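Side-chain contact in ABC transporter substrate binding protein (Ribose) (Agrobacterium vitis, PDB 4WUT), which probably binds a sugar for uptake by an ABC transporter, and here holds beta-D-fucopyranose in its ligand pocket: residues 143-147 and 148-152. Residues are numbered along the deposited sequence; the frame is centred on the assembly and turned at random.
Sequences AMIQK and VGTEG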
loop_
_atom_site.group_PDB
_atom_site.type_symbol
_atom_site.label_atom_id
_atom_site.label_comp_id
_atom_site.label_asym_id
_atom_site.label_seq_id
_atom_site.Cartn_x
_atom_site.Cartn_y
_atom_site.Cartn_z
ATOM N N ALA A 143 -16.157 -1.884 -8.546
ATOM C CA ALA A 143 -16.635 -0.506 -8.396
ATOM C C ALA A 143 -16.536 0.253 -9.711
ATOM O O ALA A 143 -17.418 1.038 -10.065
ATOM C CB ALA A 143 -15.837 0.231 -7.318
HETATM N N MSE A 144 -15.437 0.043 -10.420
HETATM C CA MSE A 144 -15.239 0.677 -11.708
HETATM C C MSE A 144 -16.315 0.267 -12.704
HETATM O O MSE A 144 -16.974 1.115 -13.292
HETATM C CB MSE A 144 -13.848 0.316 -12.255
HETATM C CG MSE A 144 -13.536 0.968 -13.569
HETATM SE SE MSE A 144 -13.234 2.901 -13.414
HETATM C CE MSE A 144 -11.431 2.830 -12.691
ATOM N N ILE A 145 -16.504 -1.041 -12.866
ATOM C CA ILE A 145 -17.502 -1.543 -13.816
ATOM C C ILE A 145 -18.918 -1.078 -13.481
ATOM O O ILE A 145 -19.682 -0.717 -14.378
ATOM C CB ILE A 145 -17.391 -3.082 -13.932
ATOM C CG1 ILE A 145 -16.118 -3.415 -14.714
ATOM C CG2 ILE A 145 -18.605 -3.659 -14.609
ATOM C CD1 ILE A 145 -15.717 -4.866 -14.622
ATOM N N GLN A 146 -19.271 -1.056 -12.206
ATOM C CA GLN A 146 -20.621 -0.681 -11.846
ATOM C C GLN A 146 -20.929 0.755 -12.228
ATOM O O GLN A 146 -22.071 1.086 -12.517
ATOM C CB GLN A 146 -20.844 -0.979 -10.367
ATOM C CG GLN A 146 -20.824 -2.495 -10.117
ATOM C CD GLN A 146 -21.843 -3.228 -10.974
ATOM O OE1 GLN A 146 -21.523 -4.166 -11.706
ATOM N NE2 GLN A 146 -23.045 -2.755 -10.918
ATOM N N LYS A 147 -19.906 1.608 -12.314
ATOM C CA LYS A 147 -20.150 2.986 -12.662
ATOM C C LYS A 147 -19.911 3.240 -14.145
ATOM O O LYS A 147 -20.660 4.009 -14.770
ATOM C CB LYS A 147 -19.307 3.925 -11.785
ATOM C CG LYS A 147 -19.473 5.379 -12.089
ATOM C CD LYS A 147 -20.783 5.941 -11.590
ATOM C CE LYS A 147 -21.016 7.333 -12.177
ATOM N NZ LYS A 147 -21.020 7.306 -13.685
ATOM N N VAL A 148 -18.938 2.551 -14.727
ATOM C CA VAL A 148 -18.529 2.781 -16.106
ATOM C C VAL A 148 -19.291 1.924 -17.104
ATOM O O VAL A 148 -19.493 2.328 -18.254
ATOM C CB VAL A 148 -17.028 2.494 -16.265
ATOM C CG1 VAL A 148 -16.657 2.284 -17.729
ATOM C CG2 VAL A 148 -16.212 3.624 -15.621
ATOM N N GLY A 149 -19.746 0.755 -16.654
ATOM C CA GLY A 149 -20.235 -0.268 -17.568
ATOM C C GLY A 149 -19.090 -1.154 -18.060
ATOM O O GLY A 149 -17.994 -1.175 -17.479
ATOM N N THR A 150 -19.327 -1.838 -19.172
ATOM C CA THR A 150 -18.442 -2.917 -19.585
ATOM C C THR A 150 -17.771 -2.681 -20.938
ATOM O O THR A 150 -17.025 -3.553 -21.410
ATOM C CB THR A 150 -19.228 -4.258 -19.625
ATOM O OG1 THR A 150 -20.440 -4.093 -20.371
ATOM C CG2 THR A 150 -19.563 -4.717 -18.216
ATOM N N GLU A 151 -18.006 -1.514 -21.539
ATOM C CA GLU A 151 -17.429 -1.150 -22.835
ATOM C C GLU A 151 -16.714 0.195 -22.722
ATOM O O GLU A 151 -17.186 1.108 -22.058
ATOM C CB GLU A 151 -18.514 -1.062 -23.917
ATOM C CG GLU A 151 -19.223 -2.366 -24.198
ATOM C CD GLU A 151 -20.506 -2.177 -25.003
ATOM O OE1 GLU A 151 -20.548 -1.287 -25.880
ATOM O OE2 GLU A 151 -21.485 -2.912 -24.758
ATOM N N GLY A 152 -15.562 0.318 -23.360
ATOM C CA GLY A 152 -14.834 1.572 -23.349
ATOM C C GLY A 152 -13.430 1.375 -22.838
ATOM O O GLY A 152 -12.953 0.251 -22.645
#
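Val-148 N donates to Met-144 O at 2.8 Å and Gly-149 N to Ile-145 O at 2.7 Å, two successive i-to-i+4 bonds that carry the helical pattern to its end; the helix stops at Gly-149, whose positive phi (87°) would press a side chain against the carbonyl oxygen of the residue before. The two approach their acceptors differently: Val-148 N sits nearly in line with the carbonyl of Met-144, whereas Gly-149 N is tilted 25° out of the carbonyl plane of Ile-145. Met-144 O also accepts from Lys-147 N, so two backbone donors converge on it. Val-148 leans over this same oxygen, its CB 3.3 Å from Met-144 O. One turn apart, Met-144 (a selenomethionine) and Val-148 run side by side in the same direction, with SE of the first 3.8 Å from CG2 of the second. Both side chains rest on Val-240 of strand 240-244. This is the connection from helix 133-148 into strand 153-158, within one alpha/beta lobe of the two-lobed periplasmic binding protein fold, at the end away from the sugar pocket. After Gly-149 the chain turns aside and runs on from the helix end, bringing the Thr-150 side chain beside that of Ile-145. Ile-145 CG2, opposite the backbone nitrogen and beside the carbonyl carbon, meets Thr-150 CG2 at 3.9 Å; the two side chains pass at a slant. The same branch lies 3.8 Å from Gly-149 O, with CG1 also close to that oxygen. Ile-145 is buried, reaching Tyr-176 and Ile-177 of helix 164-180, while the backbone of Thr-150 bonds to that of Lys-182. The Thr-150 side chain lies about 4 Å from that of Ser-181, which belongs to a calcium site, and about 8 Å from a bound calcium ion.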